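Local coordinates for RagA protein (Porphyromonas gingivalis, PDB 6SLN) that probably takes up nutrients such as peptides across the outer membrane, as a TonB-dependent receptor with a plugged beta-barrel, at residues A142-H147 / S156-I161; S595-S600 / N641-N646; S668-P673 / F723-N728; M710-P715 / Q727-M732; T767-G772 / W785-P790. One frame throughout, in Å; residues are numbered along the deposited sequence.

Contact 1: A142-H147 / S156-I161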
# COMPACT_ATOMS: atom_id res chain seq x y z
N ALA A 142 -16.55 -23.51 7.73
CA ALA A 142 -16.65 -24.95 7.92
C ALA A 142 -15.87 -25.71 6.85
O ALA A 142 -15.73 -25.25 5.71
CB ALA A 142 -18.10 -25.42 7.87
N SER A 143 -15.38 -26.89 7.22
CA SER A 143 -14.83 -27.81 6.25
C SER A 143 -15.92 -28.77 5.78
O SER A 143 -16.79 -29.17 6.56
CB SER A 143 -13.65 -28.58 6.84
OG SER A 143 -14.05 -29.45 7.89
N VAL A 144 -15.91 -29.09 4.49
CA VAL A 144 -16.87 -30.03 3.92
C VAL A 144 -16.12 -31.10 3.14
O VAL A 144 -15.19 -30.80 2.38
CB VAL A 144 -17.89 -29.33 3.00
CG1 VAL A 144 -18.88 -30.35 2.51
CG2 VAL A 144 -18.60 -28.18 3.74
N GLU A 145 -16.52 -32.36 3.33
CA GLU A 145 -16.02 -33.50 2.56
C GLU A 145 -17.21 -34.38 2.17
O GLU A 145 -17.95 -34.85 3.05
CB GLU A 145 -15.00 -34.33 3.36
CG GLU A 145 -13.69 -33.61 3.71
CD GLU A 145 -12.75 -34.47 4.55
OE1 GLU A 145 -13.23 -35.47 5.12
OE2 GLU A 145 -11.54 -34.16 4.64
N ILE A 146 -17.39 -34.60 0.87
CA ILE A 146 -18.47 -35.43 0.34
C ILE A 146 -17.92 -36.82 0.03
O ILE A 146 -17.06 -36.97 -0.85
CB ILE A 146 -19.08 -34.78 -0.92
CG1 ILE A 146 -19.75 -33.45 -0.54
CG2 ILE A 146 -20.03 -35.76 -1.66
CD1 ILE A 146 -20.28 -32.67 -1.70
N HIS A 147 -18.42 -37.83 0.74
CA HIS A 147 -17.94 -39.22 0.62
C HIS A 147 -16.43 -39.32 0.90
O HIS A 147 -15.67 -39.83 0.08
CB HIS A 147 -18.25 -39.82 -0.76
CG HIS A 147 -19.71 -40.03 -1.04
ND1 HIS A 147 -20.19 -40.17 -2.33
CD2 HIS A 147 -20.78 -40.14 -0.22
CE1 HIS A 147 -21.50 -40.36 -2.29
NE2 HIS A 147 -21.88 -40.34 -1.02
N SER A 156 -10.07 -31.28 -0.43
CA SER A 156 -11.28 -32.08 -0.57
C SER A 156 -12.53 -31.22 -0.52
O SER A 156 -13.64 -31.76 -0.49
CB SER A 156 -11.35 -33.16 0.52
OG SER A 156 -10.10 -33.83 0.65
N ALA A 157 -12.38 -29.91 -0.52
CA ALA A 157 -13.52 -29.02 -0.53
C ALA A 157 -14.36 -29.26 -1.78
O ALA A 157 -13.82 -29.29 -2.89
CB ALA A 157 -13.06 -27.57 -0.49
N PRO A 158 -15.68 -29.41 -1.66
CA PRO A 158 -16.51 -29.40 -2.86
C PRO A 158 -16.36 -28.07 -3.58
O PRO A 158 -15.99 -27.05 -2.99
CB PRO A 158 -17.94 -29.57 -2.32
CG PRO A 158 -17.84 -29.64 -0.86
CD PRO A 158 -16.48 -29.19 -0.45
N LEU A 159 -16.66 -28.09 -4.87
CA LEU A 159 -16.82 -26.85 -5.61
C LEU A 159 -18.13 -26.19 -5.18
O LEU A 159 -19.15 -26.86 -5.02
CB LEU A 159 -16.83 -27.15 -7.11
CG LEU A 159 -16.49 -26.08 -8.14
CD1 LEU A 159 -15.10 -25.50 -7.90
CD2 LEU A 159 -16.62 -26.71 -9.52
N TYR A 160 -18.08 -24.88 -4.95
CA TYR A 160 -19.24 -24.13 -4.48
C TYR A 160 -19.75 -23.21 -5.58
O TYR A 160 -18.98 -22.43 -6.15
CB TYR A 160 -18.92 -23.30 -3.23
CG TYR A 160 -18.63 -24.08 -1.99
CD1 TYR A 160 -19.65 -24.67 -1.26
CD2 TYR A 160 -17.34 -24.22 -1.54
CE1 TYR A 160 -19.38 -25.39 -0.11
CE2 TYR A 160 -17.05 -24.93 -0.39
CZ TYR A 160 -18.08 -25.51 0.32
OH TYR A 160 -17.77 -26.23 1.46
N ILE A 161 -21.05 -23.28 -5.84
CA ILE A 161 -21.65 -22.69 -7.02
C ILE A 161 -22.95 -21.98 -6.64
O ILE A 161 -23.90 -22.63 -6.18
CB ILE A 161 -21.89 -23.76 -8.10
CG1 ILE A 161 -20.55 -24.42 -8.42
CG2 ILE A 161 -22.49 -23.17 -9.34
CD1 ILE A 161 -20.61 -25.48 -9.45

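Contact 2: S595-S600 / N641-N646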
# COMPACT_ATOMS: atom_id res chain seq x y z
N SER A 595 -5.74 -26.54 -17.02
CA SER A 595 -5.57 -25.66 -15.87
C SER A 595 -4.21 -25.00 -15.89
O SER A 595 -3.19 -25.65 -16.14
CB SER A 595 -5.73 -26.42 -14.55
OG SER A 595 -5.14 -25.70 -13.47
N SER A 596 -4.19 -23.70 -15.57
CA SER A 596 -2.95 -22.95 -15.41
C SER A 596 -2.01 -23.59 -14.40
O SER A 596 -0.80 -23.32 -14.44
CB SER A 596 -3.27 -21.53 -14.96
OG SER A 596 -4.23 -21.52 -13.90
N ARG A 597 -2.54 -24.41 -13.49
CA ARG A 597 -1.81 -24.98 -12.36
C ARG A 597 -0.88 -26.12 -12.78
O ARG A 597 -0.11 -26.61 -11.95
CB ARG A 597 -2.82 -25.45 -11.30
CG ARG A 597 -3.75 -24.31 -10.79
CD ARG A 597 -4.37 -24.64 -9.43
NE ARG A 597 -4.75 -23.49 -8.60
CZ ARG A 597 -5.96 -23.31 -8.07
NH1 ARG A 597 -6.93 -24.19 -8.27
NH2 ARG A 597 -6.20 -22.25 -7.31
N PHE A 598 -0.93 -26.54 -14.04
CA PHE A 598 0.01 -27.50 -14.61
C PHE A 598 0.66 -26.90 -15.85
O PHE A 598 0.08 -26.04 -16.51
CB PHE A 598 -0.70 -28.81 -14.94
CG PHE A 598 -1.65 -29.26 -13.87
CD1 PHE A 598 -1.19 -29.54 -12.59
CD2 PHE A 598 -3.01 -29.39 -14.12
CE1 PHE A 598 -2.05 -29.94 -11.60
CE2 PHE A 598 -3.87 -29.79 -13.12
CZ PHE A 598 -3.39 -30.07 -11.86
N GLY A 599 1.89 -27.34 -16.15
CA GLY A 599 2.58 -26.85 -17.34
C GLY A 599 1.92 -27.25 -18.66
O GLY A 599 1.04 -28.11 -18.72
N SER A 600 2.39 -26.61 -19.74
CA SER A 600 1.77 -26.75 -21.07
C SER A 600 1.55 -28.21 -21.46
O SER A 600 0.45 -28.61 -21.85
CB SER A 600 2.65 -26.07 -22.13
OG SER A 600 3.26 -24.90 -21.64
N ASN A 641 -9.40 -33.40 -10.06
CA ASN A 641 -9.17 -32.57 -8.90
C ASN A 641 -7.86 -31.84 -9.12
O ASN A 641 -6.86 -32.45 -9.50
CB ASN A 641 -9.12 -33.40 -7.60
CG ASN A 641 -8.98 -32.52 -6.35
OD1 ASN A 641 -9.05 -31.29 -6.43
ND2 ASN A 641 -8.76 -33.13 -5.21
N SER A 642 -7.88 -30.52 -8.90
CA SER A 642 -6.69 -29.71 -9.13
C SER A 642 -6.56 -28.60 -8.10
O SER A 642 -5.79 -27.65 -8.30
CB SER A 642 -6.69 -29.09 -10.51
OG SER A 642 -7.97 -28.56 -10.78
N GLU A 643 -7.31 -28.70 -7.00
CA GLU A 643 -7.24 -27.69 -5.95
C GLU A 643 -5.89 -27.81 -5.26
O GLU A 643 -5.75 -28.40 -4.18
CB GLU A 643 -8.38 -27.86 -4.95
CG GLU A 643 -9.59 -27.03 -5.28
CD GLU A 643 -9.26 -25.70 -5.90
OE1 GLU A 643 -8.41 -24.96 -5.33
OE2 GLU A 643 -9.86 -25.41 -6.96
N ILE A 644 -4.88 -27.23 -5.88
CA ILE A 644 -3.58 -27.06 -5.25
C ILE A 644 -3.13 -25.62 -5.48
O ILE A 644 -3.86 -24.80 -6.04
CB ILE A 644 -2.54 -28.04 -5.80
CG1 ILE A 644 -2.36 -27.77 -7.30
CG2 ILE A 644 -3.01 -29.47 -5.54
CD1 ILE A 644 -1.25 -28.59 -7.94
N GLY A 645 -1.91 -25.32 -5.04
CA GLY A 645 -1.32 -24.02 -5.30
C GLY A 645 -1.29 -23.68 -6.78
O GLY A 645 -1.59 -24.50 -7.65
N ASN A 646 -0.93 -22.43 -7.06
CA ASN A 646 -1.00 -21.90 -8.41
C ASN A 646 0.26 -22.15 -9.24
O ASN A 646 0.19 -22.08 -10.48
CB ASN A 646 -1.27 -20.39 -8.37
CG ASN A 646 -2.61 -20.07 -7.75
OD1 ASN A 646 -3.62 -20.68 -8.10
ND2 ASN A 646 -2.63 -19.08 -6.83
O HOH W 1 -2.24 -21.02 -11.99
O HOH W 2 1.53 -22.51 -12.62
O HOH W 3 0.81 -25.35 -9.51
O HOH W 4 -8.95 -22.15 -6.34

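Contact 3: S668-P673 / F723-N728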
# COMPACT_ATOMS: atom_id res chain seq x y z
N SER A 668 14.26 -21.35 -4.95
CA SER A 668 13.10 -21.39 -4.07
C SER A 668 12.32 -22.69 -4.17
O SER A 668 11.91 -23.22 -3.15
CB SER A 668 12.18 -20.18 -4.34
OG SER A 668 11.15 -20.46 -5.26
N THR A 669 12.09 -23.25 -5.34
CA THR A 669 11.32 -24.49 -5.36
C THR A 669 12.10 -25.59 -6.04
O THR A 669 12.95 -25.33 -6.89
CB THR A 669 9.96 -24.33 -6.04
OG1 THR A 669 10.15 -24.10 -7.44
CG2 THR A 669 9.19 -23.18 -5.38
N ALA A 670 11.77 -26.81 -5.65
CA ALA A 670 12.34 -27.99 -6.29
C ALA A 670 11.78 -28.17 -7.70
O ALA A 670 12.54 -28.36 -8.67
CB ALA A 670 12.08 -29.22 -5.43
N GLY A 671 10.45 -28.10 -7.83
CA GLY A 671 9.79 -28.25 -9.11
C GLY A 671 9.39 -29.69 -9.42
O GLY A 671 9.83 -30.65 -8.79
N ASN A 672 8.50 -29.82 -10.42
CA ASN A 672 7.99 -31.09 -10.92
C ASN A 672 7.35 -30.91 -12.30
O ASN A 672 6.14 -30.64 -12.39
CB ASN A 672 7.00 -31.71 -9.94
CG ASN A 672 6.42 -33.00 -10.46
OD1 ASN A 672 5.22 -33.25 -10.32
ND2 ASN A 672 7.26 -33.83 -11.07
N PRO A 673 8.12 -31.06 -13.38
CA PRO A 673 7.57 -30.74 -14.71
C PRO A 673 6.36 -31.56 -15.10
O PRO A 673 5.54 -31.08 -15.90
CB PRO A 673 8.75 -31.03 -15.65
CG PRO A 673 9.96 -30.93 -14.79
CD PRO A 673 9.53 -31.45 -13.44
N PHE A 723 10.88 -28.20 1.90
CA PHE A 723 9.89 -28.72 2.83
C PHE A 723 9.00 -29.76 2.17
O PHE A 723 8.69 -30.80 2.76
CB PHE A 723 9.00 -27.59 3.36
CG PHE A 723 9.75 -26.52 4.08
CD1 PHE A 723 10.74 -26.84 4.99
CD2 PHE A 723 9.45 -25.19 3.86
CE1 PHE A 723 11.41 -25.85 5.67
CE2 PHE A 723 10.13 -24.20 4.52
CZ PHE A 723 11.11 -24.54 5.43
N SER A 724 8.57 -29.47 0.95
CA SER A 724 7.59 -30.31 0.28
C SER A 724 7.72 -30.04 -1.20
O SER A 724 8.46 -29.15 -1.63
CB SER A 724 6.17 -30.02 0.81
OG SER A 724 5.47 -29.11 -0.01
N GLN A 725 7.04 -30.86 -1.99
CA GLN A 725 6.96 -30.65 -3.43
C GLN A 725 5.83 -31.51 -3.94
O GLN A 725 5.84 -32.73 -3.72
CB GLN A 725 8.26 -31.00 -4.14
CG GLN A 725 8.14 -31.01 -5.67
CD GLN A 725 7.77 -29.66 -6.25
OE1 GLN A 725 8.42 -28.65 -5.98
NE2 GLN A 725 6.71 -29.63 -7.04
N TYR A 726 4.86 -30.89 -4.60
CA TYR A 726 3.74 -31.65 -5.12
C TYR A 726 4.20 -32.65 -6.18
O TYR A 726 5.14 -32.39 -6.94
CB TYR A 726 2.69 -30.69 -5.68
CG TYR A 726 1.54 -30.44 -4.74
CD1 TYR A 726 0.68 -31.47 -4.39
CD2 TYR A 726 1.30 -29.18 -4.23
CE1 TYR A 726 -0.39 -31.25 -3.55
CE2 TYR A 726 0.23 -28.94 -3.38
CZ TYR A 726 -0.60 -29.98 -3.04
OH TYR A 726 -1.66 -29.76 -2.21
N GLN A 727 3.54 -33.81 -6.21
CA GLN A 727 3.82 -34.89 -7.14
C GLN A 727 2.54 -35.70 -7.35
O GLN A 727 1.71 -35.82 -6.44
CB GLN A 727 4.95 -35.80 -6.64
CG GLN A 727 6.37 -35.30 -6.95
CD GLN A 727 7.41 -35.81 -5.97
OE1 GLN A 727 7.09 -36.55 -5.06
NE2 GLN A 727 8.66 -35.42 -6.15
N ASN A 728 2.39 -36.26 -8.55
CA ASN A 728 1.31 -37.22 -8.81
C ASN A 728 1.81 -38.58 -8.35
O ASN A 728 2.63 -39.22 -9.02
CB ASN A 728 0.93 -37.21 -10.28
CG ASN A 728 0.44 -35.87 -10.74
OD1 ASN A 728 1.23 -35.06 -11.25
ND2 ASN A 728 -0.84 -35.60 -10.53

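Contact 4: M710-P715 / Q727-M732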
# COMPACT_ATOMS: atom_id res chain seq x y z
N MET A 710 -2.49 -39.39 -7.61
CA MET A 710 -2.86 -38.64 -6.42
C MET A 710 -1.94 -37.44 -6.20
O MET A 710 -0.71 -37.58 -6.16
CB MET A 710 -2.84 -39.58 -5.21
CG MET A 710 -2.91 -38.88 -3.86
SD MET A 710 -3.71 -39.91 -2.62
CE MET A 710 -5.38 -39.67 -3.18
N LEU A 711 -2.54 -36.26 -6.04
CA LEU A 711 -1.76 -35.05 -5.79
C LEU A 711 -1.35 -35.06 -4.33
O LEU A 711 -2.12 -34.69 -3.45
CB LEU A 711 -2.55 -33.80 -6.14
CG LEU A 711 -2.40 -33.51 -7.62
CD1 LEU A 711 -3.45 -32.55 -8.16
CD2 LEU A 711 -0.97 -33.00 -7.86
N ILE A 712 -0.14 -35.53 -4.06
CA ILE A 712 0.39 -35.50 -2.71
C ILE A 712 1.40 -34.38 -2.63
O ILE A 712 2.28 -34.25 -3.50
CB ILE A 712 1.03 -36.85 -2.32
CG1 ILE A 712 -0.02 -37.98 -2.30
CG2 ILE A 712 1.75 -36.71 -0.97
CD1 ILE A 712 0.41 -39.24 -1.51
N ASP A 713 1.24 -33.52 -1.63
CA ASP A 713 2.25 -32.53 -1.28
C ASP A 713 3.35 -33.33 -0.58
O ASP A 713 3.39 -33.45 0.65
CB ASP A 713 1.65 -31.43 -0.42
CG ASP A 713 2.52 -30.19 -0.35
OD1 ASP A 713 3.64 -30.22 -0.89
OD2 ASP A 713 2.08 -29.18 0.24
N VAL A 714 4.22 -33.92 -1.39
CA VAL A 714 5.11 -34.96 -0.89
C VAL A 714 6.08 -34.36 0.14
O VAL A 714 6.71 -33.32 -0.14
CB VAL A 714 5.87 -35.63 -2.04
CG1 VAL A 714 7.07 -36.38 -1.51
CG2 VAL A 714 4.94 -36.57 -2.83
N PRO A 715 6.18 -34.94 1.33
CA PRO A 715 7.14 -34.44 2.32
C PRO A 715 8.57 -34.70 1.86
O PRO A 715 8.93 -35.84 1.53
CB PRO A 715 6.80 -35.23 3.60
CG PRO A 715 5.47 -35.92 3.33
CD PRO A 715 5.39 -36.08 1.84
N GLN A 727 3.54 -33.81 -6.21
CA GLN A 727 3.82 -34.89 -7.14
C GLN A 727 2.54 -35.70 -7.35
O GLN A 727 1.71 -35.82 -6.44
CB GLN A 727 4.95 -35.80 -6.64
CG GLN A 727 6.37 -35.30 -6.95
CD GLN A 727 7.41 -35.81 -5.97
OE1 GLN A 727 7.09 -36.55 -5.06
NE2 GLN A 727 8.66 -35.42 -6.15
N ASN A 728 2.39 -36.26 -8.55
CA ASN A 728 1.31 -37.22 -8.81
C ASN A 728 1.81 -38.58 -8.35
O ASN A 728 2.63 -39.22 -9.02
CB ASN A 728 0.93 -37.21 -10.28
CG ASN A 728 0.44 -35.87 -10.74
OD1 ASN A 728 1.23 -35.06 -11.25
ND2 ASN A 728 -0.84 -35.60 -10.53
N VAL A 729 1.32 -39.03 -7.20
CA VAL A 729 2.01 -40.08 -6.47
C VAL A 729 1.05 -40.78 -5.51
O VAL A 729 0.25 -40.14 -4.82
CB VAL A 729 3.23 -39.48 -5.75
CG1 VAL A 729 3.55 -40.27 -4.53
CG2 VAL A 729 4.43 -39.44 -6.69
N GLY A 730 1.08 -42.11 -5.49
CA GLY A 730 0.24 -42.85 -4.59
C GLY A 730 -1.20 -42.90 -5.03
O GLY A 730 -1.58 -42.47 -6.12
N SER A 731 -2.03 -43.48 -4.16
CA SER A 731 -3.46 -43.58 -4.45
C SER A 731 -4.22 -43.98 -3.19
O SER A 731 -3.67 -44.62 -2.29
CB SER A 731 -3.74 -44.57 -5.58
OG SER A 731 -3.17 -45.82 -5.29
N MET A 732 -5.49 -43.59 -3.15
CA MET A 732 -6.42 -43.87 -2.08
C MET A 732 -7.66 -44.53 -2.67
O MET A 732 -7.71 -44.88 -3.85
CB MET A 732 -6.87 -42.60 -1.34
CG MET A 732 -5.83 -41.88 -0.55
SD MET A 732 -6.57 -40.30 -0.09
CE MET A 732 -7.77 -40.90 1.12

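Contact 5: T767-G772 / W785-P790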
# COMPACT_ATOMS: atom_id res chain seq x y z
N THR A 767 -3.88 -46.69 -0.75
CA THR A 767 -3.45 -47.88 -1.47
C THR A 767 -2.04 -47.78 -2.04
O THR A 767 -1.47 -48.80 -2.43
CB THR A 767 -4.45 -48.23 -2.59
OG1 THR A 767 -4.75 -47.07 -3.37
CG2 THR A 767 -5.74 -48.74 -2.00
N LYS A 768 -1.44 -46.59 -2.06
CA LYS A 768 -0.10 -46.40 -2.58
C LYS A 768 0.39 -45.06 -2.08
O LYS A 768 -0.40 -44.12 -1.96
CB LYS A 768 -0.06 -46.44 -4.12
CG LYS A 768 1.33 -46.56 -4.72
CD LYS A 768 1.34 -46.46 -6.26
CE LYS A 768 0.42 -47.45 -6.93
NZ LYS A 768 -0.85 -46.78 -7.37
N LEU A 769 1.70 -44.97 -1.80
CA LEU A 769 2.25 -43.76 -1.21
C LEU A 769 3.34 -43.23 -2.13
O LEU A 769 3.07 -42.98 -3.30
CB LEU A 769 2.70 -43.99 0.21
CG LEU A 769 1.56 -44.17 1.19
CD1 LEU A 769 2.04 -44.81 2.50
CD2 LEU A 769 0.91 -42.83 1.40
N PHE A 770 4.53 -42.99 -1.62
CA PHE A 770 5.61 -42.38 -2.38
C PHE A 770 6.91 -43.11 -2.06
O PHE A 770 7.05 -43.70 -0.98
CB PHE A 770 5.74 -40.87 -2.06
CG PHE A 770 5.42 -40.50 -0.62
CD1 PHE A 770 4.10 -40.35 -0.21
CD2 PHE A 770 6.43 -40.26 0.29
CE1 PHE A 770 3.80 -39.98 1.10
CE2 PHE A 770 6.14 -39.89 1.59
CZ PHE A 770 4.82 -39.75 2.00
N PHE A 771 7.86 -43.08 -3.00
CA PHE A 771 9.20 -43.62 -2.79
C PHE A 771 9.19 -45.12 -2.54
O PHE A 771 10.13 -45.66 -1.94
CB PHE A 771 9.92 -42.91 -1.64
CG PHE A 771 9.87 -41.39 -1.72
CD1 PHE A 771 9.78 -40.75 -2.96
CD2 PHE A 771 9.91 -40.62 -0.58
CE1 PHE A 771 9.73 -39.36 -3.04
CE2 PHE A 771 9.86 -39.23 -0.66
CZ PHE A 771 9.77 -38.60 -1.90
N GLY A 772 8.15 -45.82 -2.97
CA GLY A 772 8.05 -47.23 -2.60
C GLY A 772 7.67 -47.49 -1.16
O GLY A 772 7.73 -48.64 -0.72
N TRP A 785 0.22 -42.54 7.39
CA TRP A 785 -0.23 -43.13 6.14
C TRP A 785 0.34 -44.55 6.05
O TRP A 785 1.56 -44.73 6.17
CB TRP A 785 0.24 -42.27 4.98
CG TRP A 785 -0.35 -40.88 4.94
CD1 TRP A 785 -1.55 -40.47 5.47
CD2 TRP A 785 0.22 -39.72 4.32
NE1 TRP A 785 -1.75 -39.14 5.22
CE2 TRP A 785 -0.68 -38.66 4.51
CE3 TRP A 785 1.40 -39.48 3.62
CZ2 TRP A 785 -0.43 -37.38 4.02
CZ3 TRP A 785 1.65 -38.20 3.14
CH2 TRP A 785 0.74 -37.17 3.34
N GLU A 786 -0.53 -45.55 5.89
CA GLU A 786 -0.08 -46.93 5.75
C GLU A 786 -0.95 -47.67 4.74
O GLU A 786 -2.18 -47.67 4.86
CB GLU A 786 -0.10 -47.66 7.10
CG GLU A 786 0.49 -49.06 7.03
CD GLU A 786 0.73 -49.65 8.39
OE1 GLU A 786 0.50 -48.93 9.38
OE2 GLU A 786 1.14 -50.82 8.49
N ILE A 787 -0.31 -48.32 3.77
CA ILE A 787 -0.99 -48.73 2.54
C ILE A 787 -2.19 -49.64 2.80
O ILE A 787 -3.14 -49.66 2.02
CB ILE A 787 0.02 -49.38 1.57
CG1 ILE A 787 0.69 -48.29 0.73
CG2 ILE A 787 -0.63 -50.45 0.68
CD1 ILE A 787 1.56 -48.81 -0.35
N GLY A 788 -2.19 -50.40 3.88
CA GLY A 788 -3.41 -51.18 3.96
C GLY A 788 -4.62 -50.54 4.62
O GLY A 788 -5.61 -51.24 4.86
N TYR A 789 -4.59 -49.25 4.94
CA TYR A 789 -5.45 -48.73 5.99
C TYR A 789 -5.89 -47.30 5.70
O TYR A 789 -5.27 -46.60 4.89
CB TYR A 789 -4.73 -48.77 7.34
CG TYR A 789 -4.13 -50.11 7.70
CD1 TYR A 789 -2.80 -50.40 7.42
CD2 TYR A 789 -4.90 -51.09 8.33
CE1 TYR A 789 -2.25 -51.63 7.75
CE2 TYR A 789 -4.36 -52.32 8.67
CZ TYR A 789 -3.04 -52.58 8.38
OH TYR A 789 -2.49 -53.80 8.72
N PRO A 790 -6.93 -46.83 6.37
CA PRO A 790 -7.21 -45.38 6.39
C PRO A 790 -6.12 -44.63 7.13
O PRO A 790 -5.34 -45.20 7.90
CB PRO A 790 -8.54 -45.27 7.13
CG PRO A 790 -8.62 -46.53 7.94
CD PRO A 790 -7.97 -47.59 7.09

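Contact 1: A142-H147 / S156-I161
Val144 sets its CG1 trans to the backbone N (chi1 -177°), which leaves CG2 beside that N, and each methyl meets a different residue of 156-161. Both segments belong to the plug domain of the TonB-dependent receptor. Strand 143-146 pairs with strand 129-132 in a small two-stranded sheet. Strand 159-162 belongs to the separate five-stranded plug sheet, so the contact joins these two sheets through side chains. The CG1 branch of Val144 meets the Pro158 ring at CG, 3.6 Å away, with the two side chains roughly perpendicular. Ile146 comes to the same ring from further along the strand. Its CG1 lies beside the backbone N and its chain is extended (chi2 175°), which carries CD1 to 3.9 Å from Pro158 CB. Glu145 CG also touches Ser156 CB, while the Glu145 carboxylate bonds to Thr149 OG1. Outside the pair, Met129 packs on both Val144 and Ile146, and Val204 on both Pro158 and Tyr160. The phenol of Tyr160 meets the valine with its edge. Its OH lies 3.1 Å from Val144 CG2, near the plane of the ring.

Contact 2: S595-S600 / N641-N646
Arg597 reaches across to Asn646 with an extended chain and grips one oxygen with two nitrogens. Its CG lies beside the backbone N (chi1 -58°), and the chain then runs straight to NE. NE and NH2 both donate to Asn646 OD1, each at 3.1 Å, a side-on grip. The oxygen lies near the guanidinium plane, and the amide is tilted only 13° from that plane. Both donors reach OD1 from the same face of the amide. Ile644 O sits over one face of the guanidinium, 3.0 Å from NE, too badly angled to be a hydrogen bond. Glu643 is bent at chi2 and sets its carboxylate at 90° to the guanidinium. The salt bridge from NH1 to its OE1 is long, 3.4 Å, and Glu643 has a second partner in Arg198 of the plug. Water 4 links Arg597 NH2 with Glu643 OE1. Tyr567 adds a cation-pi contact to the arginine. Next in the chain, Phe598 CZ meets Ser642 CB at 3.7 Å, and CE1 meets Ile644 CD1. Two loops that follow barrel strands are joined here. One forms a type I turn with a Ser595 ST turn, the other an Asx turn at Asn641.

Contact 3: S668-P673 / F723-N728
A loop of the barrel domain lies along strand 724-728 here, joined to it through Gln725 and Gly671. The touching parts run in nearly the same direction. Gln725 places CG trans to its backbone N and bends at chi2 (62°), which brings the amide up to the backbone of Gly671. Its OE1 accepts from Gly671 N at 2.8 Å. The N-H comes from well above the carbonyl plane, 66° out of it, and so does not use a lone pair. The other end of the amide points back to its own strand. NE2 donates to Tyr726 O at 3.2 Å, in the carbonyl plane and on a lone pair, and also bonds to Asn648 O. Both ends of this buried amide are therefore held, which fixes its rotation. Strand 724-728 is the return strand of a hairpin with strand 696-715, and the loop 668-673 precedes strand 678-691. Asn672 CB packs 3.6 Å from Gln725 NE2. Its side chain crosses that of Gln727 at about a right angle, with Asn672 OD1 4.1 Å from Gln727 CG and the amide planes 82° apart. At the far end of the contact, Ala670 CB touches Gln725 OE1 at 3.7 Å.

Contact 4: M710-P715 / Q727-M732
Leu711 and Asn728 lie side by side in an antiparallel beta hairpin, strands 696-715 and 724-728 of the barrel domain. They form a non-hydrogen-bonded pair, next to the hydrogen-bonded pair Ile712 and Gln727. Two backbone bonds close that second pair: Ile712 N to Gln727 O and Gln727 N to Ile712 O, both 3.0 Å. Val729 N to Met710 O continues the pairing where strand 724-728 ends. On one face, Leu711 CD2 rests against the amide of Asn728, 3.7 Å from ND2. That ND2 is held by Ser676 O and Asp709 O. The face of Ile712 and Gln727 has a different relief. Ile712 lays CG1 and CD1 over the backbone of Val729, with CG1 3.3 Å from its O. CD1 continues toward the side of Gly730, where the chain has no side chain and a positive phi (75°). Val714 CG2 fills the corner between two side chains, touching Gln727 OE1 and lying 4.3 Å from Val729 CG1. Phe770 of the loop 767-772 also packs on Val729. Met710 sets CG trans to the backbone N (chi1 167°). Its CB sits against the carbonyls of Val729 and Gly730, and SD comes near Ser731 CA. The chain bends at chi3, and its terminal methyl meets the second methionine, CE 3.4 Å from Met732 SD.

Contact 5: T767-G772 / W785-P790
Ile787 lays CG2 and CD1 over the backbone of Thr767 and Lys768. Its CG2 touches Thr767 O at 3.6 Å, and CD1 lies 3.7 Å from Lys768 CA. The extended chi2 (-173°) carries CD1 along the backbone toward Leu769 N. Leu769 points at the other segment and wedges between Ile787 and Trp785. Its CD1 meets Ile787 CG1 at 4.1 Å, and its CD2 meets Trp785 CB at 3.7 Å. The leucine and the indole side chain cross at a slant. Phe770 brings its ring rim to the rim of the indole: CE1 is 3.5 Å from Trp785 CZ3. The planes stand at 90° and the six-membered rings are 5.8 Å apart at their centroids. Neither ring covers the face of the other, so this is not a T-shaped stack. The contact is apolar, with the polar ends of Thr767 and Lys768 turned to Ser731. Thr767 and Lys768 form a classic beta bulge against Ser731, and a type I turn from Glu786 to Tyr789 follows strand 783-786. The loop 767-772 packs on strand 783-786, which pairs with strand 775-778, and Phe770 also reaches Ile712 and Pro715 of strand 696-715.

How the contacts relate
Contact 1 belongs to the plug and touches none of the others; contacts 2 to 5 lie in the barrel domain. Contacts 3 and 4 share Gln727 and Asn728 on strand 724-728, which faces a loop in one and its hairpin partner in the other. Contacts 2 and 4 are buried, contact 3 is at the surface, and contacts 1 and 5 are partly buried. Charge and water gather between the loops of contact 2, one amide bridges contact 3, backbone bonds close contact 4, and contacts 1 and 5 are chiefly apolar. Ile644 packs on Tyr726 and Leu711, joining contact 2 to contacts 3 and 4; Ser731 ties contact 4 to contact 5.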